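Local structure of OsmC family protein (Rhodothermus marinus, 5CML) at residues L193-P198 / S220-D225; A127-G132 / E242-W247; A133-A138 / I205-C210; V47-R52 / D236-G241. The protein is an esterase that probably hydrolyses carboxylic esters, this chain being the alpha/beta-hydrolase domain of a longer protein that also has an OsmC domain. All coordinates share one frame; numbering follows the deposited sequence.

Contact 1: residues L193-P198 / S220-D225; sequences LLFHSP and SFVSLD
Ser220 opens a parallel pairing with Leu193: its O takes the N-H of Leu194 (N to O 2.9 Å) from above the carbonyl plane, and its CB rests on Leu193 CD1. With CG anti to the backbone N (chi1 172°), Leu193 carries that methyl over to the neighbouring strand, where it also meets Val222 CG2 at 3.9 Å. Phe221 lies on the other face of the sheet, with Leu194 and His196. Its ring leans back toward strand 193-196 and presents its edge, CE1 3.8 Å from His196 CB, which lies near the ring plane. Val222 is held twice through its backbone: its N gives a bond to Leu194 O (2.8 Å), and its O receives His196 N (3.2 Å). Its CB lies 3.7 Å from CD1 of Phe195, the two side chains side by side and pointing the same way. Ser223 OG accepts Asp225 N in an ST turn (3.3 Å) and touches the Pro198 ring. Leu224 N closes the pairing on His196 O (3.0 Å), while its CB lies on Ser197 and CD2 on Phe195. Ser197 OG bonds to Ala227 O. His196, not itself the triad histidine, bonds through NE2 to Val203 O, and its side chain touches the probable Ser-His-Asp triad. Helix 206-214 completes the beta-alpha-beta unit on the Phe221 face; helix 234-252 covers the Val222 face. Main-chain bonds therefore fix the register of the edge strand, and apolar contacts tie each face to its helix.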
loop_
_atom_site.group_PDB
_atom_site.type_symbol
_atom_site.label_atom_id
_atom_site.label_comp_id
_atom_site.label_asym_id
_atom_site.label_seq_id
_atom_site.Cartn_x
_atom_site.Cartn_y
_atom_site.Cartn_z
ATOM N N LEU A 193 -6.563 -5.234 -8.401
ATOM C CA LEU A 193 -7.784 -4.497 -8.054
ATOM C C LEU A 193 -7.422 -3.062 -7.685
ATOM O O LEU A 193 -6.665 -2.816 -6.743
ATOM C CB LEU A 193 -8.533 -5.198 -6.898
ATOM C CG LEU A 193 -9.714 -4.421 -6.309
ATOM C CD1 LEU A 193 -10.792 -4.123 -7.386
ATOM C CD2 LEU A 193 -10.331 -5.189 -5.134
ATOM N N LEU A 194 -7.927 -2.118 -8.468
ATOM C CA LEU A 194 -7.713 -0.703 -8.234
ATOM C C LEU A 194 -8.936 -0.062 -7.605
ATOM O O LEU A 194 -10.016 -0.144 -8.176
ATOM C CB LEU A 194 -7.442 0.018 -9.556
ATOM C CG LEU A 194 -6.243 -0.471 -10.367
ATOM C CD1 LEU A 194 -6.379 -0.010 -11.814
ATOM C CD2 LEU A 194 -4.965 0.057 -9.746
ATOM N N PHE A 195 -8.756 0.605 -6.473
ATOM C CA PHE A 195 -9.783 1.464 -5.889
ATOM C C PHE A 195 -9.398 2.903 -6.108
ATOM O O PHE A 195 -8.234 3.251 -5.906
ATOM C CB PHE A 195 -9.919 1.268 -4.382
ATOM C CG PHE A 195 -10.421 -0.081 -3.947
ATOM C CD1 PHE A 195 -11.772 -0.307 -3.761
ATOM C CD2 PHE A 195 -9.531 -1.101 -3.632
ATOM C CE1 PHE A 195 -12.224 -1.549 -3.295
ATOM C CE2 PHE A 195 -9.978 -2.321 -3.180
ATOM C CZ PHE A 195 -11.332 -2.542 -3.012
ATOM N N HIS A 196 -10.347 3.767 -6.475
ATOM C CA HIS A 196 -10.041 5.179 -6.590
ATOM C C HIS A 196 -11.313 5.991 -6.530
ATOM O O HIS A 196 -12.325 5.592 -7.093
ATOM C CB HIS A 196 -9.325 5.464 -7.907
ATOM C CG HIS A 196 -8.308 6.561 -7.838
ATOM N ND1 HIS A 196 -6.969 6.331 -8.062
ATOM C CD2 HIS A 196 -8.429 7.893 -7.608
ATOM C CE1 HIS A 196 -6.301 7.469 -7.968
ATOM N NE2 HIS A 196 -7.163 8.433 -7.695
ATOM N N SER A 197 -11.240 7.150 -5.883
ATOM C CA SER A 197 -12.362 8.073 -5.864
ATOM C C SER A 197 -12.328 9.039 -7.032
ATOM O O SER A 197 -11.302 9.678 -7.284
ATOM C CB SER A 197 -12.366 8.883 -4.595
ATOM O OG SER A 197 -13.360 9.866 -4.683
ATOM N N PRO A 198 -13.464 9.178 -7.723
ATOM C CA PRO A 198 -13.494 10.165 -8.810
ATOM C C PRO A 198 -13.295 11.572 -8.271
ATOM O O PRO A 198 -12.869 12.429 -9.021
ATOM C CB PRO A 198 -14.884 9.980 -9.437
ATOM C CG PRO A 198 -15.641 9.130 -8.535
ATOM C CD PRO A 198 -14.696 8.374 -7.666
ATOM N N SER A 220 -9.287 -5.175 -12.388
ATOM C CA SER A 220 -10.559 -4.694 -11.875
ATOM C C SER A 220 -10.423 -3.286 -11.308
ATOM O O SER A 220 -9.330 -2.854 -10.910
ATOM C CB SER A 220 -11.090 -5.630 -10.788
ATOM O OG SER A 220 -11.210 -6.962 -11.274
ATOM N N PHE A 221 -11.553 -2.584 -11.276
ATOM C CA PHE A 221 -11.617 -1.224 -10.772
ATOM C C PHE A 221 -12.899 -1.018 -9.974
ATOM O O PHE A 221 -13.965 -1.337 -10.462
ATOM C CB PHE A 221 -11.588 -0.182 -11.912
ATOM C CG PHE A 221 -11.881 1.194 -11.423
ATOM C CD1 PHE A 221 -10.894 1.929 -10.797
ATOM C CD2 PHE A 221 -13.161 1.724 -11.494
ATOM C CE1 PHE A 221 -11.167 3.177 -10.277
ATOM C CE2 PHE A 221 -13.443 2.964 -10.970
ATOM C CZ PHE A 221 -12.462 3.697 -10.359
ATOM N N VAL A 222 -12.778 -0.472 -8.770
ATOM C CA VAL A 222 -13.936 -0.122 -7.953
ATOM C C VAL A 222 -13.903 1.363 -7.615
ATOM O O VAL A 222 -12.914 1.893 -7.080
ATOM C CB VAL A 222 -13.983 -0.990 -6.666
ATOM C CG1 VAL A 222 -15.046 -0.470 -5.646
ATOM C CG2 VAL A 222 -14.259 -2.410 -7.067
ATOM N N SER A 223 -14.994 2.032 -7.959
ATOM C CA SER A 223 -15.154 3.442 -7.686
ATOM C C SER A 223 -15.468 3.736 -6.220
ATOM O O SER A 223 -16.344 3.088 -5.612
ATOM C CB SER A 223 -16.270 4.008 -8.573
ATOM O OG SER A 223 -16.509 5.359 -8.271
ATOM N N LEU A 224 -14.782 4.728 -5.655
ATOM C CA LEU A 224 -15.058 5.166 -4.271
ATOM C C LEU A 224 -15.986 6.401 -4.193
ATOM O O LEU A 224 -16.062 7.059 -3.160
ATOM C CB LEU A 224 -13.744 5.461 -3.536
ATOM C CG LEU A 224 -12.786 4.278 -3.434
ATOM C CD1 LEU A 224 -11.523 4.611 -2.625
ATOM C CD2 LEU A 224 -13.515 3.095 -2.819
ATOM N N ASP A 225 -16.700 6.675 -5.278
ATOM C CA ASP A 225 -17.760 7.706 -5.326
ATOM C C ASP A 225 -17.303 9.081 -4.792
ATOM O O ASP A 225 -16.598 9.807 -5.504
ATOM C CB ASP A 225 -18.989 7.187 -4.572
ATOM C CG ASP A 225 -20.215 8.037 -4.788
ATOM O OD1 ASP A 225 -20.193 8.938 -5.673
ATOM O OD2 ASP A 225 -21.220 7.770 -4.086
#

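Contact 2: residues A127-G132 / E242-W247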
loop_
_atom_site.group_PDB
_atom_site.type_symbol
_atom_site.label_atom_id
_atom_site.label_comp_id
_atom_site.label_asym_id
_atom_site.label_seq_id
_atom_site.Cartn_x
_atom_site.Cartn_y
_atom_site.Cartn_z
ATOM N N ALA A 127 -2.030 -11.723 -5.510
ATOM C CA ALA A 127 -2.990 -10.661 -5.825
ATOM C C ALA A 127 -2.501 -9.339 -5.274
ATOM O O ALA A 127 -1.790 -9.311 -4.262
ATOM C CB ALA A 127 -4.384 -10.990 -5.266
ATOM N N VAL A 128 -2.825 -8.248 -5.977
ATOM C CA VAL A 128 -2.402 -6.915 -5.574
ATOM C C VAL A 128 -3.578 -5.975 -5.661
ATOM O O VAL A 128 -4.345 -6.029 -6.626
ATOM C CB VAL A 128 -1.261 -6.370 -6.478
ATOM C CG1 VAL A 128 -0.830 -4.939 -6.062
ATOM C CG2 VAL A 128 -0.082 -7.338 -6.512
ATOM N N ALA A 129 -3.706 -5.100 -4.669
ATOM C CA ALA A 129 -4.803 -4.138 -4.626
ATOM C C ALA A 129 -4.240 -2.789 -4.184
ATOM O O ALA A 129 -3.373 -2.725 -3.288
ATOM C CB ALA A 129 -5.913 -4.595 -3.681
ATOM N N THR A 130 -4.718 -1.713 -4.801
ATOM C CA THR A 130 -4.276 -0.386 -4.413
ATOM C C THR A 130 -5.438 0.567 -4.249
ATOM O O THR A 130 -6.516 0.342 -4.795
ATOM C CB THR A 130 -3.284 0.223 -5.447
ATOM O OG1 THR A 130 -3.931 0.374 -6.711
ATOM C CG2 THR A 130 -2.059 -0.666 -5.612
ATOM N N ILE A 131 -5.186 1.635 -3.501
ATOM C CA ILE A 131 -6.184 2.658 -3.181
ATOM C C ILE A 131 -5.589 4.041 -3.465
ATOM O O ILE A 131 -4.647 4.466 -2.785
ATOM C CB ILE A 131 -6.610 2.589 -1.702
ATOM C CG1 ILE A 131 -7.021 1.170 -1.324
ATOM C CG2 ILE A 131 -7.705 3.604 -1.376
ATOM C CD1 ILE A 131 -6.802 0.846 0.139
ATOM N N GLY A 132 -6.122 4.754 -4.450
ATOM C CA GLY A 132 -5.660 6.107 -4.703
ATOM C C GLY A 132 -4.235 6.178 -5.233
ATOM O O GLY A 132 -3.557 7.178 -5.037
ATOM N N GLU A 242 -13.971 -4.656 2.905
ATOM C CA GLU A 242 -14.881 -5.791 2.672
ATOM C C GLU A 242 -14.793 -6.273 1.220
ATOM O O GLU A 242 -14.730 -7.470 0.951
ATOM C CB GLU A 242 -16.339 -5.420 3.049
ATOM C CG GLU A 242 -16.503 -5.171 4.535
ATOM C CD GLU A 242 -17.916 -4.867 4.975
ATOM O OE1 GLU A 242 -18.849 -4.937 4.146
ATOM O OE2 GLU A 242 -18.106 -4.605 6.185
ATOM N N VAL A 243 -14.773 -5.340 0.275
ATOM C CA VAL A 243 -14.683 -5.716 -1.121
ATOM C C VAL A 243 -13.326 -6.343 -1.418
ATOM O O VAL A 243 -13.239 -7.341 -2.113
ATOM C CB VAL A 243 -14.924 -4.501 -2.027
ATOM C CG1 VAL A 243 -14.651 -4.818 -3.480
ATOM C CG2 VAL A 243 -16.395 -3.990 -1.865
ATOM N N LEU A 244 -12.276 -5.735 -0.892
ATOM C CA LEU A 244 -10.916 -6.227 -1.121
ATOM C C LEU A 244 -10.786 -7.667 -0.617
ATOM O O LEU A 244 -10.265 -8.548 -1.319
ATOM C CB LEU A 244 -9.908 -5.278 -0.454
ATOM C CG LEU A 244 -8.439 -5.279 -0.859
ATOM C CD1 LEU A 244 -7.676 -4.338 0.078
ATOM C CD2 LEU A 244 -7.871 -6.615 -0.833
ATOM N N GLY A 245 -11.272 -7.923 0.585
ATOM C CA GLY A 245 -11.169 -9.256 1.159
ATOM C C GLY A 245 -11.925 -10.286 0.339
ATOM O O GLY A 245 -11.447 -11.387 0.101
ATOM N N ALA A 246 -13.126 -9.928 -0.101
ATOM C CA ALA A 246 -13.934 -10.845 -0.900
ATOM C C ALA A 246 -13.273 -11.137 -2.248
ATOM O O ALA A 246 -13.256 -12.272 -2.725
ATOM C CB ALA A 246 -15.356 -10.261 -1.090
ATOM N N TRP A 247 -12.746 -10.089 -2.870
ATOM C CA TRP A 247 -12.094 -10.237 -4.154
ATOM C C TRP A 247 -10.850 -11.110 -4.069
ATOM O O TRP A 247 -10.659 -12.009 -4.865
ATOM C CB TRP A 247 -11.744 -8.866 -4.710
ATOM C CG TRP A 247 -10.949 -8.902 -5.943
ATOM C CD1 TRP A 247 -11.415 -9.075 -7.221
ATOM C CD2 TRP A 247 -9.529 -8.774 -6.046
ATOM N NE1 TRP A 247 -10.365 -9.062 -8.113
ATOM C CE2 TRP A 247 -9.199 -8.864 -7.416
ATOM C CE3 TRP A 247 -8.508 -8.571 -5.115
ATOM C CZ2 TRP A 247 -7.892 -8.761 -7.873
ATOM C CZ3 TRP A 247 -7.203 -8.462 -5.577
ATOM C CH2 TRP A 247 -6.912 -8.567 -6.939
#
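Strand 127-131 and helix 242-247 run almost antiparallel, at 166°, with their axes 10.1 Å apart at closest approach. That spacing is bridged by large helix side chains meeting small strand ones, and the backbones come nearest at Ala129 and Leu244, CA to CA 7.3 Å. Ala129 turns its methyl toward the helix and lies against Leu244: CB is 3.8 Å from CG, so the branch point of the leucine bears on the alanine, with CD2 next at 4.0 Å. Trp247 does the reaching further along. A chi1 of 174° throws the indole out on the side opposite the backbone N, until the six-membered ring arrives at the strand. There CZ3 stands 3.8 Å from Ala127 CB, and CH2 is 3.6 Å from Val128 O. An alanine in place of Trp247 would take away the ring that packs on Ala127 CB and Val128 O and would probably open a gap between strand and helix. The indole also touches Leu193 and Pro191 and stacks edge-to-face with Tyr251, while Leu244 reaches Phe195, Leu104 and Ile106, so the helix spans three neighbouring parallel strands. Small residues on the strand and bulky ones on the helix let the last helix of this domain, 234-252, lie along the central sheet, as in the alpha/beta-hydrolase fold.

Contact 3: residues A133-A138 / I205-C210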
loop_
_atom_site.group_PDB
_atom_site.type_symbol
_atom_site.label_atom_id
_atom_site.label_comp_id
_atom_site.label_asym_id
_atom_site.label_seq_id
_atom_site.Cartn_x
_atom_site.Cartn_y
_atom_site.Cartn_z
ATOM N N ALA A 133 -3.780 5.136 -5.911
ATOM C CA ALA A 133 -2.370 5.078 -6.351
ATOM C C ALA A 133 -2.091 5.991 -7.555
ATOM O O ALA A 133 -2.875 6.035 -8.500
ATOM C CB ALA A 133 -1.981 3.656 -6.700
ATOM N N PRO A 134 -0.953 6.697 -7.529
ATOM C CA PRO A 134 -0.547 7.465 -8.707
ATOM C C PRO A 134 0.032 6.527 -9.754
ATOM O O PRO A 134 0.513 5.462 -9.401
ATOM C CB PRO A 134 0.485 8.437 -8.153
ATOM C CG PRO A 134 1.100 7.718 -7.010
ATOM C CD PRO A 134 -0.036 6.893 -6.398
ATOM N N CYS A 135 -0.019 6.915 -11.024
ATOM C CA CYS A 135 0.362 6.003 -12.094
ATOM C C CYS A 135 1.755 6.260 -12.634
ATOM O O CYS A 135 2.336 5.381 -13.267
ATOM C CB CYS A 135 -0.638 6.097 -13.240
ATOM S SG CYS A 135 -0.582 7.654 -14.139
ATOM N N ASP A 136 2.281 7.460 -12.396
ATOM C CA ASP A 136 3.552 7.837 -13.004
ATOM C C ASP A 136 4.305 8.914 -12.217
ATOM O O ASP A 136 3.762 9.519 -11.294
ATOM C CB ASP A 136 3.313 8.293 -14.459
ATOM C CG ASP A 136 2.388 9.487 -14.577
ATOM O OD1 ASP A 136 2.269 10.293 -13.627
ATOM O OD2 ASP A 136 1.789 9.639 -15.665
ATOM N N PRO A 137 5.584 9.138 -12.559
ATOM C CA PRO A 137 6.345 10.139 -11.809
ATOM C C PRO A 137 5.779 11.556 -11.860
ATOM O O PRO A 137 5.911 12.279 -10.888
ATOM C CB PRO A 137 7.731 10.075 -12.479
ATOM C CG PRO A 137 7.850 8.644 -12.868
ATOM C CD PRO A 137 6.475 8.271 -13.354
ATOM N N ALA A 138 5.153 11.965 -12.953
ATOM C CA ALA A 138 4.617 13.311 -12.985
ATOM C C ALA A 138 3.584 13.513 -11.875
ATOM O O ALA A 138 3.556 14.556 -11.212
ATOM C CB ALA A 138 4.019 13.619 -14.361
ATOM N N ILE A 205 -8.324 10.804 -10.516
ATOM C CA ILE A 205 -8.885 9.554 -10.979
ATOM C C ILE A 205 -8.259 9.082 -12.308
ATOM O O ILE A 205 -8.233 7.882 -12.576
ATOM C CB ILE A 205 -10.438 9.696 -11.106
ATOM C CG1 ILE A 205 -11.081 8.410 -11.572
ATOM C CG2 ILE A 205 -10.802 10.822 -12.060
ATOM C CD1 ILE A 205 -11.215 7.428 -10.506
ATOM N N GLU A 206 -7.730 10.001 -13.119
ATOM C CA GLU A 206 -7.077 9.596 -14.358
ATOM C C GLU A 206 -5.917 8.612 -14.098
ATOM O O GLU A 206 -5.581 7.814 -14.971
ATOM C CB GLU A 206 -6.567 10.814 -15.154
ATOM C CG GLU A 206 -5.501 11.631 -14.451
ATOM C CD GLU A 206 -6.066 12.732 -13.565
ATOM O OE1 GLU A 206 -7.233 12.631 -13.094
ATOM O OE2 GLU A 206 -5.328 13.725 -13.363
ATOM N N ASN A 207 -5.354 8.628 -12.883
ATOM C CA ASN A 207 -4.264 7.713 -12.532
ATOM C C ASN A 207 -4.755 6.276 -12.504
ATOM O O ASN A 207 -4.038 5.369 -12.915
ATOM C CB ASN A 207 -3.644 8.073 -11.164
ATOM C CG ASN A 207 -2.794 9.318 -11.223
ATOM O OD1 ASN A 207 -1.593 9.235 -11.445
ATOM N ND2 ASN A 207 -3.408 10.476 -11.014
ATOM N N ALA A 208 -6.000 6.065 -12.070
ATOM C CA ALA A 208 -6.543 4.718 -12.057
ATOM C C ALA A 208 -6.774 4.227 -13.493
ATOM O O ALA A 208 -6.557 3.064 -13.790
ATOM C CB ALA A 208 -7.850 4.661 -11.231
ATOM N N ALA A 209 -7.210 5.113 -14.392
ATOM C CA ALA A 209 -7.425 4.711 -15.781
ATOM C C ALA A 209 -6.096 4.343 -16.435
ATOM O O ALA A 209 -6.001 3.388 -17.199
ATOM C CB ALA A 209 -8.101 5.823 -16.554
ATOM N N CYS A 210 -5.060 5.101 -16.105
ATOM C CA CYS A 210 -3.721 4.872 -16.601
ATOM C C CYS A 210 -3.206 3.499 -16.172
ATOM O O CYS A 210 -2.679 2.729 -16.968
ATOM C CB CYS A 210 -2.824 5.991 -16.072
ATOM S SG CYS A 210 -1.115 5.870 -16.464
#
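Asn207 meets Cys135 through its amide: OD1 accepts the backbone N of Cys135 at 2.8 Å, with an N-H...O angle of 155° and the donor tilted slightly from the carbonyl plane. CG of Asn207 lies beside its own backbone N, opposite the carbonyl carbon (chi1 -73°), which brings the amide out from the first turn of helix 206-214 to the loop after strand 127-131. The other end of the amide is engaged too, since ND2 bonds to Gly204 O; with both ends held, its rotation is fixed. At its root CB sits 3.4 Å from Ala133 O; at the tip OD1 also lies 3.4 Å from Pro134 CA. A leucine in its place would probably leave the Cys135 N-H and the carbonyl of Gly204 without these partners and let the loop shift against the helix. One turn on, Cys210 turns its sulfur to Cys135. A disulfide between the two is known for this protein, but both cysteines occupy two conformations, and in this one SG to SG is 3.0 Å, too long for a covalent bond. The sulfur of Cys135 takes the position between its backbone N and carbonyl carbon (chi1 69°), a placing that remains doubtful. Asp136 holds the N-cap position of helix 137-141, its side chain capping a backbone N there, and OD1 also bonds to His139 ND1. A buried amide bridging two backbones thus joins loop to helix start in this conformer without a covalent sulfur link, the disulfide being a second tie when formed.

Contact 4: residues V47-R52 / D236-G241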
loop_
_atom_site.group_PDB
_atom_site.type_symbol
_atom_site.label_atom_id
_atom_site.label_comp_id
_atom_site.label_asym_id
_atom_site.label_seq_id
_atom_site.Cartn_x
_atom_site.Cartn_y
_atom_site.Cartn_z
ATOM N N VAL A 47 -7.332 3.065 8.363
ATOM C CA VAL A 47 -6.543 1.859 8.176
ATOM C C VAL A 47 -7.002 0.737 9.115
ATOM O O VAL A 47 -7.011 -0.430 8.714
ATOM C CB VAL A 47 -5.034 2.128 8.348
ATOM C CG1 VAL A 47 -4.647 2.383 9.811
ATOM C CG2 VAL A 47 -4.230 0.976 7.746
ATOM N N THR A 48 -7.427 1.065 10.331
ATOM C CA THR A 48 -7.883 0.013 11.243
ATOM C C THR A 48 -9.254 -0.527 10.818
ATOM O O THR A 48 -9.534 -1.709 10.988
ATOM C CB THR A 48 -7.930 0.483 12.709
ATOM O OG1 THR A 48 -8.767 1.626 12.842
ATOM C CG2 THR A 48 -6.528 0.821 13.224
ATOM N N THR A 49 -10.078 0.309 10.193
ATOM C CA THR A 49 -11.345 -0.163 9.660
ATOM C C THR A 49 -11.127 -1.104 8.475
ATOM O O THR A 49 -11.794 -2.143 8.387
ATOM C CB THR A 49 -12.248 1.024 9.266
ATOM O OG1 THR A 49 -12.530 1.811 10.428
ATOM C CG2 THR A 49 -13.580 0.562 8.671
ATOM N N ILE A 50 -10.183 -0.773 7.578
ATOM C CA ILE A 50 -9.888 -1.660 6.456
ATOM C C ILE A 50 -9.335 -2.977 6.987
ATOM O O ILE A 50 -9.756 -4.065 6.577
ATOM C CB ILE A 50 -8.883 -1.050 5.492
ATOM C CG1 ILE A 50 -9.532 0.147 4.781
ATOM C CG2 ILE A 50 -8.385 -2.088 4.497
ATOM C CD1 ILE A 50 -8.537 1.030 4.021
ATOM N N SER A 51 -8.379 -2.866 7.896
ATOM C CA SER A 51 -7.732 -4.038 8.439
ATOM C C SER A 51 -8.733 -4.937 9.163
ATOM O O SER A 51 -8.702 -6.154 9.015
ATOM C CB SER A 51 -6.596 -3.622 9.370
ATOM O OG SER A 51 -5.754 -4.715 9.574
ATOM N N ARG A 52 -9.648 -4.333 9.909
ATOM C CA ARG A 52 -10.665 -5.088 10.627
ATOM C C ARG A 52 -11.596 -5.831 9.648
ATOM O O ARG A 52 -11.955 -6.975 9.871
ATOM C CB ARG A 52 -11.445 -4.157 11.542
ATOM C CG ARG A 52 -12.317 -4.877 12.441
ATOM C CD ARG A 52 -12.811 -4.014 13.569
ATOM N NE ARG A 52 -13.580 -2.867 13.119
ATOM C CZ ARG A 52 -13.198 -1.596 13.237
ATOM N NH1 ARG A 52 -12.045 -1.273 13.818
ATOM N NH2 ARG A 52 -13.983 -0.635 12.785
ATOM N N ASP A 236 -16.491 4.461 3.890
ATOM C CA ASP A 236 -15.696 4.200 2.690
ATOM C C ASP A 236 -14.559 3.222 2.991
ATOM O O ASP A 236 -14.262 2.341 2.192
ATOM C CB ASP A 236 -15.136 5.502 2.117
ATOM C CG ASP A 236 -16.225 6.447 1.640
ATOM O OD1 ASP A 236 -17.286 5.962 1.181
ATOM O OD2 ASP A 236 -16.030 7.680 1.704
ATOM N N ALA A 237 -13.914 3.391 4.130
ATOM C CA ALA A 237 -12.854 2.465 4.540
ATOM C C ALA A 237 -13.403 1.032 4.733
ATOM O O ALA A 237 -12.782 0.061 4.312
ATOM C CB ALA A 237 -12.179 2.956 5.831
ATOM N N ALA A 238 -14.580 0.899 5.339
ATOM C CA ALA A 238 -15.167 -0.426 5.542
ATOM C C ALA A 238 -15.485 -1.111 4.216
ATOM O O ALA A 238 -15.292 -2.305 4.055
ATOM C CB ALA A 238 -16.441 -0.325 6.398
ATOM N N PHE A 239 -16.020 -0.324 3.298
ATOM C CA PHE A 239 -16.334 -0.741 1.934
ATOM C C PHE A 239 -15.080 -1.285 1.234
ATOM O O PHE A 239 -15.089 -2.382 0.675
ATOM C CB PHE A 239 -16.922 0.481 1.229
ATOM C CG PHE A 239 -17.112 0.361 -0.258
ATOM C CD1 PHE A 239 -17.980 -0.571 -0.807
ATOM C CD2 PHE A 239 -16.517 1.282 -1.101
ATOM C CE1 PHE A 239 -18.234 -0.596 -2.177
ATOM C CE2 PHE A 239 -16.755 1.250 -2.480
ATOM C CZ PHE A 239 -17.609 0.308 -3.014
ATOM N N VAL A 240 -13.996 -0.523 1.293
ATOM C CA VAL A 240 -12.749 -0.948 0.665
ATOM C C VAL A 240 -12.296 -2.280 1.263
ATOM O O VAL A 240 -12.023 -3.227 0.537
ATOM C CB VAL A 240 -11.643 0.114 0.812
ATOM C CG1 VAL A 240 -10.271 -0.442 0.364
ATOM C CG2 VAL A 240 -11.988 1.337 -0.013
ATOM N N GLY A 241 -12.267 -2.370 2.581
ATOM C CA GLY A 241 -11.798 -3.582 3.240
ATOM C C GLY A 241 -12.649 -4.812 2.910
ATOM O O GLY A 241 -12.122 -5.881 2.635
#
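Ile50 packs on Ala237 and Gly241 and buries more surface here than any other residue. Its CG1 comes within 3.3 Å of Ala237 O and 4.0 Å of Ala237 CB. CG1 beside the backbone N, opposite the carbonyl carbon (chi1 -68°), leaves CG2 on the far side from that N, and the two branches part: CG1 takes the Ala237 peptide, while CG2 meets Gly241 CA at 3.9 Å. CD1 goes on to the looser touch of Val240 CG1, 4.3 Å away. The backbones are close at this point, Ile50 CA to Gly241 CA being 4.2 Å, and a CB at Gly241 would probably clash with Ile50 O, which is consistent with glycine permitting this approach. The two helices run in nearly the same direction, 33° apart, with axes 7.5 Å apart at closest. They are helix 45-56, which follows strand 30-36, and the last helix of this domain, 234-252, the pair that in alpha/beta hydrolases packs on the same face of the central sheet. Ile50 also touches Phe34 of that strand, so it contacts both the neighbouring helix and the sheet. Thr49, one residue back, faces Ala237 and Ala238 with carbon alone: CB is 3.9 Å from Ala237 CB, and CG2 is 3.5 Å from the Ala238 backbone N. Its OG1 turns back to Lys45 O within its own helix. Ala237, as buried here as Thr49, places its methyl between Thr49 and Ile50, and Ala238 CB borders the outer side against Thr49 CG2.

How the contacts relate
Contacts 2 and 4 use successive turns of helix 234-252, against the sheet and against helix 45-56; both are buried and apolar, with small residues setting the spacing. Ile131 touches Val240 and Ile50 and so links them. Contact 1 lies at the sheet edge, partly exposed, and is the one built on a run of backbone hydrogen bonds; its strand 192-196 also pairs with strand 127-131 of contact 2. Contact 3, buried on the sheet side opposite helix 234-252, at the start of helix 206-214, relies on a polar amide and a cysteine pair, and Ala208 of its helix packs on His196 and Phe221. Contacts 3 and 4 do not touch, their nearest atoms about 11 Å apart.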